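Local coordinates for putative sodium:solute symporter (Proteus mirabilis, PDB 5NV9), which couples the inward flow of sodium ions to the uptake of the sialic acid N-acetylneuraminic acid across the bacterial inner membrane, at residues T224-W229 against D233-V238; W76-G81 against N457-G462; I262-D265 against E269-R272; G51-A56 against V258-V263; V297-Q300 against L305-A308. One frame throughout, in Å; residues are numbered along the deposited sequence. Where two conformers were deposited one is given.

Contact 1. Residues T224-W229 against D233-V238; sequences TTQWRW and DSTIPV
R228 and Q226 in the periplasmic loop fold back onto D233, T235 and I236, a mixed polar and apolar contact where the chain turns into helix 236-253. An arginine suits this place because its flat, many-handed group can serve several acceptors. R228 NH1 meets D233 OD2 at 2.8 Å, almost straight (167°), in a salt bridge that uses the anti lone pair of the carboxylate oxygen; the guanidinium and carboxylate planes are 68° apart. Within its own segment the guanidinium also donates from NE to T225 O and from NH2 to Q226 OE1 (3.2 Å), both partners close to its plane, which should fix its rotation. T235 CG2 sits 3.5 Å above the plane, over its centre. At the N-cap position, T235, with OG1 between its backbone N and carbonyl carbon (chi1 64°), donates to R228 O at 3.0 Å. I236 N, in the first turn, donates to Q226 O at 2.9 Å, and a water joins Q226 NE2 to S234 O. On the apolar side, I236 CG2 approaches the edge of the W227 ring, 3.4 Å from CE3, while P237 CB lies 3.6 Å from W229 CE3. The loop thus wraps the start of helix 236-253; S234 OG bonds N457 beside helix 459-475, V238 packs on F459 and F460 of that helix, and I236 rests on T77.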
# COMPACT_ATOMS: atom_id res chain seq x y z
N THR A 224 -2.34 -28.33 -6.60
CA THR A 224 -0.97 -28.72 -6.89
C THR A 224 -0.66 -28.55 -8.39
O THR A 224 0.49 -28.55 -8.78
CB THR A 224 -0.70 -30.15 -6.43
OG1 THR A 224 -1.64 -31.02 -7.03
CG2 THR A 224 -0.83 -30.26 -4.95
N THR A 225 -1.69 -28.37 -9.21
CA THR A 225 -1.50 -28.02 -10.60
C THR A 225 -0.85 -26.65 -10.75
O THR A 225 -0.31 -26.34 -11.84
CB THR A 225 -2.83 -28.01 -11.37
OG1 THR A 225 -3.79 -27.23 -10.66
CG2 THR A 225 -3.38 -29.42 -11.50
N GLN A 226 -0.88 -25.83 -9.70
CA GLN A 226 -0.14 -24.57 -9.71
C GLN A 226 1.29 -24.65 -9.15
O GLN A 226 1.97 -23.62 -9.06
CB GLN A 226 -0.94 -23.54 -8.94
CG GLN A 226 -2.23 -23.24 -9.64
CD GLN A 226 -2.01 -22.61 -10.99
OE1 GLN A 226 -2.17 -23.24 -12.05
NE2 GLN A 226 -1.59 -21.35 -10.96
N TRP A 227 1.76 -25.83 -8.78
CA TRP A 227 3.15 -25.98 -8.38
C TRP A 227 3.93 -26.36 -9.66
O TRP A 227 4.13 -27.53 -9.95
CB TRP A 227 3.33 -27.02 -7.26
CG TRP A 227 4.77 -27.16 -6.84
CD1 TRP A 227 5.61 -28.19 -7.15
CD2 TRP A 227 5.56 -26.22 -6.08
NE1 TRP A 227 6.87 -27.97 -6.62
CE2 TRP A 227 6.86 -26.77 -5.96
CE3 TRP A 227 5.29 -24.99 -5.48
CZ2 TRP A 227 7.89 -26.12 -5.29
CZ3 TRP A 227 6.33 -24.34 -4.79
CH2 TRP A 227 7.61 -24.91 -4.71
N ARG A 228 4.36 -25.35 -10.41
CA ARG A 228 5.02 -25.58 -11.67
C ARG A 228 5.70 -24.30 -12.03
O ARG A 228 5.20 -23.26 -11.69
CB ARG A 228 4.02 -25.97 -12.77
CG ARG A 228 2.96 -24.94 -13.07
CD ARG A 228 2.01 -25.41 -14.17
NE ARG A 228 0.84 -24.52 -14.14
CZ ARG A 228 0.60 -23.48 -14.96
NH1 ARG A 228 1.37 -23.18 -15.98
NH2 ARG A 228 -0.47 -22.72 -14.75
N TRP A 229 6.85 -24.37 -12.69
CA TRP A 229 7.48 -23.17 -13.21
C TRP A 229 6.67 -22.60 -14.40
O TRP A 229 6.11 -23.35 -15.21
CB TRP A 229 8.94 -23.46 -13.68
CG TRP A 229 9.60 -22.17 -13.94
CD1 TRP A 229 9.89 -21.61 -15.16
CD2 TRP A 229 9.91 -21.18 -12.96
NE1 TRP A 229 10.40 -20.32 -14.99
CE2 TRP A 229 10.42 -20.04 -13.64
CE3 TRP A 229 9.81 -21.13 -11.57
CZ2 TRP A 229 10.85 -18.91 -12.99
CZ3 TRP A 229 10.21 -19.99 -10.92
CH2 TRP A 229 10.73 -18.89 -11.63
N ASP A 233 2.50 -17.48 -16.46
CA ASP A 233 1.36 -17.70 -15.57
C ASP A 233 1.80 -17.45 -14.15
O ASP A 233 2.97 -17.63 -13.82
CB ASP A 233 0.87 -19.18 -15.62
CG ASP A 233 0.39 -19.64 -17.03
OD1 ASP A 233 -0.04 -18.80 -17.85
OD2 ASP A 233 0.47 -20.86 -17.31
N SER A 234 0.80 -17.16 -13.31
CA SER A 234 0.97 -16.80 -11.93
C SER A 234 0.86 -18.01 -11.06
O SER A 234 0.01 -18.10 -10.19
CB SER A 234 -0.11 -15.76 -11.53
OG SER A 234 0.14 -14.52 -12.21
N THR A 235 1.79 -18.91 -11.26
CA THR A 235 1.89 -20.14 -10.47
C THR A 235 2.53 -19.84 -9.10
O THR A 235 2.95 -18.71 -8.82
CB THR A 235 2.75 -21.11 -11.27
OG1 THR A 235 4.05 -20.56 -11.38
CG2 THR A 235 2.14 -21.30 -12.73
N ILE A 236 2.62 -20.86 -8.27
CA ILE A 236 3.12 -20.73 -6.93
C ILE A 236 4.58 -20.24 -6.86
O ILE A 236 4.90 -19.35 -6.08
CB ILE A 236 2.89 -22.03 -6.12
CG1 ILE A 236 1.39 -22.20 -5.76
CG2 ILE A 236 3.75 -21.99 -4.87
CD1 ILE A 236 0.95 -23.64 -5.50
N PRO A 237 5.49 -20.86 -7.63
CA PRO A 237 6.87 -20.31 -7.71
C PRO A 237 6.96 -18.86 -8.21
O PRO A 237 7.69 -18.05 -7.61
CB PRO A 237 7.56 -21.25 -8.71
CG PRO A 237 6.77 -22.52 -8.62
CD PRO A 237 5.35 -22.12 -8.37
N VAL A 238 6.21 -18.52 -9.26
CA VAL A 238 6.21 -17.12 -9.80
C VAL A 238 5.74 -16.05 -8.80
O VAL A 238 6.39 -15.03 -8.55
CB VAL A 238 5.39 -17.07 -11.10
CG1 VAL A 238 5.33 -15.64 -11.64
CG2 VAL A 238 6.03 -18.02 -12.11
O HOH W 1 -0.97 -19.96 -8.25

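Contact 2. Residues W76-G81 against N457-G462; sequences WTFIIG and NFFFYG. With SLB (N-acetyl-beta-neuraminic acid), chain D.
F459 turns its edge toward the face of F78, offset, with centroids 5.6 Å apart and planes at 67°, so that two phenyl rings from distant parts of the chain form an edge-to-face pair. F459 CE2 is 3.9 Å from F78 CZ. Phenylalanine fits both places, since an apolar ring can offer an edge to one neighbour and a face to another. F458 CE2 lies 3.6 Å above one face of F459, over its centre, so F458 covers one face of the ring that supplies the edge. With its CG beside the backbone N (chi1 -81°), F459 reaches toward F78. Its backbone N is gripped by N457 OD1 at 2.9 Å (163°), a capping bond that suits asparagine just before the turn into a helix. One turn beyond F78, G81 C is 3.5 Å from the acetyl methyl C11 of the bound sialic acid, a close approach that glycine permits. The pair joins the segments leading into helices 80-87 and 459-475, and F243 of helix 236-253, itself a residue of the substrate pocket, meets both rings edge-to-face. K70 adds a cation-pi contact to F78, and F289 of helix 267-301 also packs on it.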
# COMPACT_ATOMS: atom_id res chain seq x y z
N TRP A 76 -6.38 -19.86 -3.08
CA TRP A 76 -5.69 -19.09 -2.04
C TRP A 76 -4.20 -18.97 -2.31
O TRP A 76 -3.50 -18.49 -1.44
CB TRP A 76 -5.83 -19.76 -0.69
CG TRP A 76 -7.16 -19.64 -0.02
CD1 TRP A 76 -8.39 -19.68 -0.61
CD2 TRP A 76 -7.38 -19.55 1.37
NE1 TRP A 76 -9.37 -19.54 0.34
CE2 TRP A 76 -8.77 -19.44 1.57
CE3 TRP A 76 -6.52 -19.47 2.49
CZ2 TRP A 76 -9.35 -19.34 2.83
CZ3 TRP A 76 -7.09 -19.34 3.74
CH2 TRP A 76 -8.50 -19.24 3.91
N THR A 77 -3.69 -19.36 -3.47
CA THR A 77 -2.22 -19.35 -3.60
C THR A 77 -1.52 -18.01 -3.28
O THR A 77 -0.44 -18.02 -2.76
CB THR A 77 -1.73 -19.87 -4.95
OG1 THR A 77 -2.37 -19.18 -6.00
CG2 THR A 77 -1.99 -21.33 -5.06
N PHE A 78 -2.14 -16.89 -3.63
CA PHE A 78 -1.60 -15.58 -3.34
C PHE A 78 -1.32 -15.27 -1.87
O PHE A 78 -0.50 -14.41 -1.57
CB PHE A 78 -2.51 -14.50 -3.88
CG PHE A 78 -2.28 -14.16 -5.34
CD1 PHE A 78 -2.16 -15.17 -6.32
CD2 PHE A 78 -2.33 -12.83 -5.75
CE1 PHE A 78 -2.01 -14.84 -7.66
CE2 PHE A 78 -2.14 -12.50 -7.10
CZ PHE A 78 -2.00 -13.50 -8.06
N ILE A 79 -1.99 -15.97 -0.95
CA ILE A 79 -1.79 -15.76 0.46
C ILE A 79 -0.32 -16.06 0.84
O ILE A 79 0.17 -15.54 1.84
CB ILE A 79 -2.83 -16.53 1.36
CG1 ILE A 79 -3.04 -15.79 2.69
CG2 ILE A 79 -2.40 -18.00 1.58
CD1 ILE A 79 -3.94 -16.50 3.67
N ILE A 80 0.39 -16.84 0.06
CA ILE A 80 1.83 -17.03 0.32
C ILE A 80 2.49 -15.63 0.38
O ILE A 80 3.35 -15.38 1.23
CB ILE A 80 2.47 -18.01 -0.69
CG1 ILE A 80 1.89 -19.42 -0.50
CG2 ILE A 80 3.97 -18.15 -0.48
CD1 ILE A 80 2.00 -20.28 -1.74
N GLY A 81 2.00 -14.69 -0.43
CA GLY A 81 2.45 -13.30 -0.36
C GLY A 81 2.49 -12.65 1.00
O GLY A 81 3.44 -11.94 1.31
N ASN A 457 5.24 -12.81 -17.24
CA ASN A 457 4.28 -12.51 -16.21
C ASN A 457 4.68 -11.23 -15.44
O ASN A 457 5.86 -10.94 -15.24
CB ASN A 457 4.17 -13.76 -15.29
CG ASN A 457 3.06 -13.59 -14.24
OD1 ASN A 457 3.27 -12.92 -13.21
ND2 ASN A 457 1.87 -14.07 -14.55
N PHE A 458 3.71 -10.44 -15.02
CA PHE A 458 4.00 -9.18 -14.29
C PHE A 458 4.80 -9.37 -13.01
O PHE A 458 5.49 -8.46 -12.57
CB PHE A 458 2.70 -8.40 -14.00
CG PHE A 458 1.83 -9.06 -12.97
CD1 PHE A 458 0.90 -10.02 -13.36
CD2 PHE A 458 1.94 -8.73 -11.65
CE1 PHE A 458 0.09 -10.65 -12.42
CE2 PHE A 458 1.13 -9.35 -10.70
CZ PHE A 458 0.22 -10.32 -11.09
N PHE A 459 4.70 -10.54 -12.39
CA PHE A 459 5.49 -10.82 -11.19
C PHE A 459 7.00 -10.76 -11.40
O PHE A 459 7.75 -10.59 -10.43
CB PHE A 459 5.13 -12.17 -10.54
CG PHE A 459 3.90 -12.11 -9.67
CD1 PHE A 459 3.86 -11.31 -8.53
CD2 PHE A 459 2.75 -12.84 -10.02
CE1 PHE A 459 2.72 -11.27 -7.71
CE2 PHE A 459 1.63 -12.83 -9.20
CZ PHE A 459 1.61 -12.03 -8.06
N PHE A 460 7.44 -10.88 -12.65
CA PHE A 460 8.85 -10.81 -12.95
C PHE A 460 9.42 -9.40 -13.04
O PHE A 460 10.63 -9.25 -13.02
CB PHE A 460 9.10 -11.56 -14.24
CG PHE A 460 9.08 -13.05 -14.06
CD1 PHE A 460 9.94 -13.66 -13.20
CD2 PHE A 460 8.15 -13.85 -14.74
CE1 PHE A 460 9.92 -15.05 -12.99
CE2 PHE A 460 8.14 -15.21 -14.57
CZ PHE A 460 9.02 -15.82 -13.69
N TYR A 461 8.57 -8.38 -13.22
CA TYR A 461 9.02 -7.03 -13.43
C TYR A 461 9.86 -6.53 -12.25
O TYR A 461 10.91 -5.93 -12.48
CB TYR A 461 7.90 -6.04 -13.70
CG TYR A 461 6.97 -6.34 -14.88
CD1 TYR A 461 7.33 -7.20 -15.88
CD2 TYR A 461 5.75 -5.73 -14.97
CE1 TYR A 461 6.48 -7.46 -16.94
CE2 TYR A 461 4.88 -6.01 -16.00
CZ TYR A 461 5.27 -6.87 -16.98
OH TYR A 461 4.46 -7.16 -17.99
N GLY A 462 9.40 -6.80 -11.03
CA GLY A 462 10.09 -6.34 -9.81
C GLY A 462 11.44 -7.02 -9.60
O GLY A 462 12.42 -6.36 -9.27
C1 SLB D . -3.10 -3.24 -1.18
C2 SLB D . -1.83 -4.04 -1.12
C3 SLB D . -1.65 -4.79 -2.42
C4 SLB D . -0.49 -5.80 -2.36
C5 SLB D . -0.84 -6.76 -1.22
C6 SLB D . -1.01 -5.97 0.09
C7 SLB D . -1.39 -6.83 1.31
C8 SLB D . -1.56 -5.99 2.55
C9 SLB D . -1.77 -6.85 3.79
C10 SLB D . -0.04 -9.10 -1.17
C11 SLB D . 1.06 -9.96 -0.62
N5 SLB D . 0.20 -7.78 -1.05
O1A SLB D . -4.17 -3.76 -0.73
O1B SLB D . -3.05 -2.08 -1.74
O2 SLB D . -0.68 -3.19 -0.87
O4 SLB D . -0.38 -6.55 -3.62
O6 SLB D . -2.04 -5.00 -0.06
O7 SLB D . -2.64 -7.50 1.10
O8 SLB D . -0.43 -5.15 2.73
O9 SLB D . -0.60 -7.65 4.10
O10 SLB D . -1.10 -9.56 -1.63

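Contact 3. Residues I262-D265 against E269-R272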
# COMPACT_ATOMS: atom_id res chain seq x y z
N ILE A 262 10.53 5.62 11.82
CA ILE A 262 11.23 6.74 12.47
C ILE A 262 10.30 7.60 13.37
O ILE A 262 10.75 8.56 14.00
CB ILE A 262 11.99 7.58 11.41
CG1 ILE A 262 11.10 8.10 10.29
CG2 ILE A 262 13.00 6.68 10.68
CD1 ILE A 262 10.52 9.46 10.55
N VAL A 263 9.01 7.27 13.43
CA VAL A 263 8.10 8.04 14.30
C VAL A 263 8.11 7.61 15.76
O VAL A 263 7.57 8.34 16.63
CB VAL A 263 6.64 8.01 13.78
CG1 VAL A 263 6.53 8.66 12.44
CG2 VAL A 263 6.06 6.62 13.76
N THR A 264 8.65 6.42 16.02
CA THR A 264 8.82 5.87 17.36
C THR A 264 10.08 6.41 18.03
O THR A 264 11.09 6.67 17.38
CB THR A 264 8.94 4.37 17.28
OG1 THR A 264 9.77 4.02 16.13
CG2 THR A 264 7.61 3.79 17.07
N ASP A 265 10.07 6.43 19.36
CA ASP A 265 11.12 7.14 20.07
C ASP A 265 12.33 6.27 20.40
O ASP A 265 13.37 6.77 20.73
CB ASP A 265 10.56 7.78 21.33
CG ASP A 265 11.32 8.98 21.73
OD1 ASP A 265 11.32 9.95 20.96
OD2 ASP A 265 11.93 8.96 22.81
N GLU A 269 10.46 0.40 20.70
CA GLU A 269 9.12 0.72 20.16
C GLU A 269 9.06 0.43 18.66
O GLU A 269 8.02 0.06 18.17
CB GLU A 269 8.76 2.18 20.46
CG GLU A 269 8.39 2.41 21.93
CD GLU A 269 7.20 1.52 22.34
OE1 GLU A 269 6.35 1.18 21.48
OE2 GLU A 269 7.11 1.12 23.53
N THR A 270 10.21 0.57 17.98
CA THR A 270 10.35 0.20 16.59
C THR A 270 10.11 -1.26 16.37
O THR A 270 9.40 -1.63 15.41
CB THR A 270 11.71 0.66 16.00
OG1 THR A 270 11.90 2.06 16.31
CG2 THR A 270 11.72 0.50 14.55
N LYS A 271 10.68 -2.13 17.21
CA LYS A 271 10.34 -3.54 17.16
C LYS A 271 8.82 -3.83 17.36
O LYS A 271 8.20 -4.70 16.70
CB LYS A 271 11.13 -4.30 18.25
CG LYS A 271 11.39 -5.74 17.92
CD LYS A 271 11.76 -6.59 19.13
CE LYS A 271 12.61 -5.88 20.14
NZ LYS A 271 13.91 -5.41 19.58
N ARG A 272 8.23 -3.12 18.30
CA ARG A 272 6.80 -3.24 18.49
C ARG A 272 5.99 -2.87 17.25
O ARG A 272 4.94 -3.49 17.01
CB ARG A 272 6.38 -2.40 19.70
CG ARG A 272 6.79 -3.10 20.95
CD ARG A 272 6.65 -2.20 22.16
NE ARG A 272 6.84 -3.01 23.36
CZ ARG A 272 6.62 -2.59 24.61
NH1 ARG A 272 6.22 -1.34 24.84
NH2 ARG A 272 6.78 -3.45 25.63
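T264 holds OG1 between its backbone N and carbonyl carbon (chi1 41°), and T270 swings its own hydroxyl to the side of the backbone N (chi1 -50°), which brings the two oxygens face to face; the side chains cross at about a right angle. T264 OG1 and T270 OG1 lie 2.9 Å apart, at hydrogen-bonding distance. T270 OG1 also bonds S266 O one turn back, a familiar habit of threonine inside a helix, and this second partner anchors its hydroxyl in a buried place. Threonine suits position 264 as well, because its methyl side packs while its hydroxyl stays polar: T264 CB is 3.9 Å from E269 CB, and T264 CG2 is 3.9 Å from E269 O.

From that methylene the E269 chain bends away at chi2 and leaves the threonines behind. Its carboxylate then serves two partners. R272 NH1, one turn further along, meets E269 OE2 at 2.9 Å in a salt bridge, arriving on the syn side but tilted 24° from the carboxylate plane, while E269 OE1 accepts from G47 N. A glutamate is apt here, since its negative charge lies by the N-terminus of helix 47-58, where it would probably be favoured by the helix dipole. S266 OG accepts from E269 N and so caps the start of helix 267-301.

The contact therefore closes the cytoplasmic turn from the loop after helix 255-258 into helix 267-301. R101 of helix 89-102 bonds T264 O, and I97 of that helix packs on T270.

Contact 4. Residues G51-A56 against V258-V263; sequences GVSVFA and VQRYIV. With NA (sodium ion), chain B.
S53 and R260 stand beside the sodium sites of the transporter, S53 on helix 47-58 and R260 on the cytoplasmic loop that leads to helix 267-301. R260 NE donates to S53 OG at 2.9 Å with an angle of 163°, and the oxygen lies close to the guanidinium plane, so the guanidinium meets the serine with its edge. S53 carries its hydroxyl anti to the backbone N (chi1 178°), aimed toward the arginine. The same oxygen is hydrogen-bonded to D182, a ligand of the second sodium ion, so the serine links the arginine to that aspartate in a second shell. A small hydroxyl suits the spot because it can accept from one partner while donating to another.

R260 bends at chi2 (83°), which turns its guanidinium back toward the serine. Its side chain comes within about 3 Å of that of S346 and about 4 Å of the second sodium ion, nearest atoms in each case; the positive charge so close to a cation is probably offset by D182. Along the aliphatic part of the arginine, V54 CG2 packs 3.6 Å from R260 CB, the two side chains sliding past each other in opposite directions, and both residues are buried. Three residues after S53, A56 O binds the first sodium ion at 2.1 Å.

Helix 47-58 is interrupted at L59 and S60 before helix 61-73, and carbonyls of A56 and L59 at this break, joined by A339 O and the S342 and S343 hydroxyls of helix 328-361, form the Na2 site of the LeuT fold.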
# COMPACT_ATOMS: atom_id res chain seq x y z
N GLY A 51 2.56 0.40 14.12
CA GLY A 51 2.40 -0.92 13.48
C GLY A 51 1.05 -1.19 12.86
O GLY A 51 0.96 -1.77 11.79
N VAL A 52 -0.02 -0.75 13.53
CA VAL A 52 -1.35 -0.76 12.92
C VAL A 52 -1.43 0.19 11.69
O VAL A 52 -2.17 -0.03 10.69
CB VAL A 52 -2.48 -0.39 13.94
CG1 VAL A 52 -3.84 -0.50 13.23
CG2 VAL A 52 -2.46 -1.39 15.14
N SER A 53 -0.75 1.28 11.79
CA SER A 53 -0.71 2.27 10.71
C SER A 53 0.01 1.72 9.46
O SER A 53 -0.36 2.07 8.32
CB SER A 53 0.00 3.57 11.18
OG SER A 53 0.08 4.49 10.10
N VAL A 54 1.02 0.87 9.69
CA VAL A 54 1.79 0.25 8.58
C VAL A 54 0.83 -0.71 7.86
O VAL A 54 0.74 -0.69 6.68
CB VAL A 54 3.01 -0.60 9.06
CG1 VAL A 54 3.52 -1.50 7.95
CG2 VAL A 54 4.14 0.24 9.58
N PHE A 55 0.11 -1.55 8.62
CA PHE A 55 -0.88 -2.50 8.05
C PHE A 55 -1.95 -1.76 7.25
O PHE A 55 -2.27 -2.16 6.13
CB PHE A 55 -1.48 -3.40 9.16
CG PHE A 55 -2.50 -4.41 8.68
CD1 PHE A 55 -2.10 -5.52 7.96
CD2 PHE A 55 -3.87 -4.29 9.01
CE1 PHE A 55 -3.01 -6.45 7.53
CE2 PHE A 55 -4.78 -5.22 8.57
CZ PHE A 55 -4.35 -6.31 7.84
N ALA A 56 -2.48 -0.66 7.81
CA ALA A 56 -3.59 0.09 7.17
C ALA A 56 -3.10 0.90 5.95
O ALA A 56 -3.84 1.05 4.99
CB ALA A 56 -4.30 1.00 8.15
N VAL A 258 8.33 3.11 5.35
CA VAL A 258 9.60 3.43 5.97
C VAL A 258 9.46 4.60 6.92
O VAL A 258 10.08 4.64 7.97
CB VAL A 258 10.73 3.74 4.91
CG1 VAL A 258 11.97 4.20 5.63
CG2 VAL A 258 11.09 2.51 4.13
N GLN A 259 8.64 5.56 6.56
CA GLN A 259 8.30 6.66 7.49
C GLN A 259 7.82 6.22 8.87
O GLN A 259 8.11 6.89 9.88
CB GLN A 259 7.23 7.53 6.84
CG GLN A 259 7.40 9.01 7.09
CD GLN A 259 6.24 9.79 6.50
OE1 GLN A 259 5.70 9.36 5.47
NE2 GLN A 259 5.83 10.90 7.16
N ARG A 260 7.09 5.11 8.95
CA ARG A 260 6.64 4.61 10.26
C ARG A 260 7.76 4.06 11.13
O ARG A 260 7.57 3.91 12.32
CB ARG A 260 5.56 3.54 10.13
CG ARG A 260 4.16 4.07 10.00
CD ARG A 260 3.81 4.47 8.60
NE ARG A 260 2.50 5.14 8.56
CZ ARG A 260 2.18 6.13 7.73
NH1 ARG A 260 3.05 6.57 6.84
NH2 ARG A 260 1.00 6.70 7.82
N TYR A 261 8.93 3.76 10.55
CA TYR A 261 10.05 3.27 11.33
C TYR A 261 10.74 4.35 12.17
O TYR A 261 11.48 4.01 13.09
CB TYR A 261 11.11 2.61 10.41
CG TYR A 261 10.58 1.44 9.51
CD1 TYR A 261 9.42 0.70 9.82
CD2 TYR A 261 11.28 1.09 8.36
CE1 TYR A 261 9.00 -0.36 8.99
CE2 TYR A 261 10.89 0.02 7.56
CZ TYR A 261 9.74 -0.69 7.84
OH TYR A 261 9.43 -1.74 6.95
N ILE A 262 10.53 5.62 11.82
CA ILE A 262 11.23 6.74 12.47
C ILE A 262 10.30 7.60 13.37
O ILE A 262 10.75 8.56 14.00
CB ILE A 262 11.99 7.58 11.41
CG1 ILE A 262 11.10 8.10 10.29
CG2 ILE A 262 13.00 6.68 10.68
CD1 ILE A 262 10.52 9.46 10.55
N VAL A 263 9.01 7.27 13.43
CA VAL A 263 8.10 8.04 14.30
C VAL A 263 8.11 7.61 15.76
O VAL A 263 7.57 8.34 16.63
CB VAL A 263 6.64 8.01 13.78
CG1 VAL A 263 6.53 8.66 12.44
CG2 VAL A 263 6.06 6.62 13.76
NA NA B . -5.53 1.25 3.68

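Contact 5. Residues V297-Q300 against L305-A308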
# COMPACT_ATOMS: atom_id res chain seq x y z
N VAL A 297 -19.26 -20.50 -2.23
CA VAL A 297 -20.21 -21.49 -1.71
C VAL A 297 -21.61 -20.91 -1.62
O VAL A 297 -22.58 -21.55 -2.03
CB VAL A 297 -19.75 -22.10 -0.42
CG1 VAL A 297 -20.76 -23.13 0.06
CG2 VAL A 297 -18.40 -22.76 -0.62
N TYR A 298 -21.74 -19.68 -1.12
CA TYR A 298 -23.03 -19.10 -0.99
C TYR A 298 -23.73 -18.95 -2.34
O TYR A 298 -24.91 -19.27 -2.43
CB TYR A 298 -22.99 -17.77 -0.25
CG TYR A 298 -24.33 -17.07 -0.13
CD1 TYR A 298 -25.27 -17.44 0.85
CD2 TYR A 298 -24.67 -16.05 -0.99
CE1 TYR A 298 -26.50 -16.79 0.95
CE2 TYR A 298 -25.88 -15.41 -0.90
CZ TYR A 298 -26.79 -15.76 0.07
OH TYR A 298 -27.98 -15.03 0.10
N TYR A 299 -23.06 -18.48 -3.39
CA TYR A 299 -23.77 -18.29 -4.64
C TYR A 299 -23.91 -19.56 -5.50
O TYR A 299 -24.65 -19.54 -6.47
CB TYR A 299 -23.18 -17.10 -5.43
CG TYR A 299 -23.54 -15.79 -4.78
CD1 TYR A 299 -24.84 -15.25 -4.89
CD2 TYR A 299 -22.59 -15.07 -4.09
CE1 TYR A 299 -25.18 -14.05 -4.28
CE2 TYR A 299 -22.90 -13.84 -3.52
CZ TYR A 299 -24.20 -13.32 -3.58
OH TYR A 299 -24.49 -12.11 -2.94
N GLN A 300 -23.20 -20.64 -5.16
CA GLN A 300 -23.46 -21.97 -5.66
C GLN A 300 -24.73 -22.56 -5.02
O GLN A 300 -25.40 -23.33 -5.65
CB GLN A 300 -22.32 -22.90 -5.34
CG GLN A 300 -21.06 -22.64 -6.17
CD GLN A 300 -21.26 -22.97 -7.63
OE1 GLN A 300 -21.36 -22.09 -8.45
NE2 GLN A 300 -21.33 -24.22 -7.94
N LEU A 305 -29.47 -15.71 -7.40
CA LEU A 305 -29.15 -14.42 -6.84
C LEU A 305 -28.11 -13.64 -7.64
O LEU A 305 -27.94 -12.44 -7.40
CB LEU A 305 -28.69 -14.57 -5.40
CG LEU A 305 -29.73 -15.03 -4.40
CD1 LEU A 305 -29.14 -14.99 -3.00
CD2 LEU A 305 -30.99 -14.19 -4.44
N LEU A 306 -27.42 -14.29 -8.58
CA LEU A 306 -26.52 -13.57 -9.48
C LEU A 306 -27.15 -13.36 -10.84
O LEU A 306 -27.55 -14.30 -11.48
CB LEU A 306 -25.22 -14.33 -9.73
CG LEU A 306 -24.28 -14.51 -8.57
CD1 LEU A 306 -23.05 -15.19 -9.11
CD2 LEU A 306 -23.94 -13.18 -7.89
N PRO A 307 -27.13 -12.12 -11.34
CA PRO A 307 -27.48 -11.94 -12.74
C PRO A 307 -26.44 -12.60 -13.65
O PRO A 307 -25.26 -12.54 -13.34
CB PRO A 307 -27.44 -10.42 -12.93
CG PRO A 307 -27.05 -9.83 -11.62
CD PRO A 307 -26.64 -10.90 -10.68
N ALA A 308 -26.85 -13.23 -14.75
CA ALA A 308 -25.87 -13.81 -15.70
C ALA A 308 -24.94 -12.70 -16.22
O ALA A 308 -25.35 -11.55 -16.35
CB ALA A 308 -26.57 -14.52 -16.86
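Y298 comes first along helix 267-301 to reach the loop, crossing L305 at about a right angle. Its CG is anti to the backbone N (chi1 178°), which carries the phenol out beside the turn of chain that follows the helix. Y298 OH lies 3.3 Å from L305 CD1, and Y298 CE2 is 3.9 Å from the same methyl, an oblique approach that belongs neither to the face nor to the edge of the ring. Tyrosine fits because its broad ring is largely apolar.

The topology is a helix end followed by a reversal: after 301 the chain doubles back on the periplasmic side, so that L305 and L306 pack on the last turn of the helix they have just left.

Y299 makes the larger contact. Its CG sits beside the backbone N (chi1 -72°), and the ring stands between two groups on opposite faces: Y298 CD2 lies 3.6 Å above the centre of one, and L306 CD2 covers the other. L306 CD2 is 4.0 Å from the Y299 centroid and 18° off the ring normal, a CH-pi contact over the face. At the rim, L305 CB comes to 3.7 Å from Y299 CE1, near the ring plane. Leucine suits both places: L306 points a methyl at the ring face, while L305 uses its CB against Y299 and a branch methyl against Y298. Further along the loop, helix 315-323 approaches Y299 through I315 and F319, and F319 also meets the Y298 ring edge-to-face. Y72 of helix 61-73 touches both Y299 and L306.

In the fold
Contacts 1 and 2 adjoin near the periplasmic side, their centres 10 Å apart and their residues touching where S234 meets N457 and I236 meets T77. Contacts 3 and 4 adjoin on the cytoplasmic side, 9 Å between centres, and share I262 and V263. Contact 5 stands apart, on the opposite side of the chain's centre from contact 3 with their centres about 46 Å apart, though both use helix 267-301, which spans the membrane between them. Along the chain contacts 1, 3 and 5 follow in series, all inside the long loop closed by contact 2, while contacts 2 and 4 cross. The substrate and sodium sites lie between the periplasmic and cytoplasmic pairs, as expected of a LeuT-fold symporter.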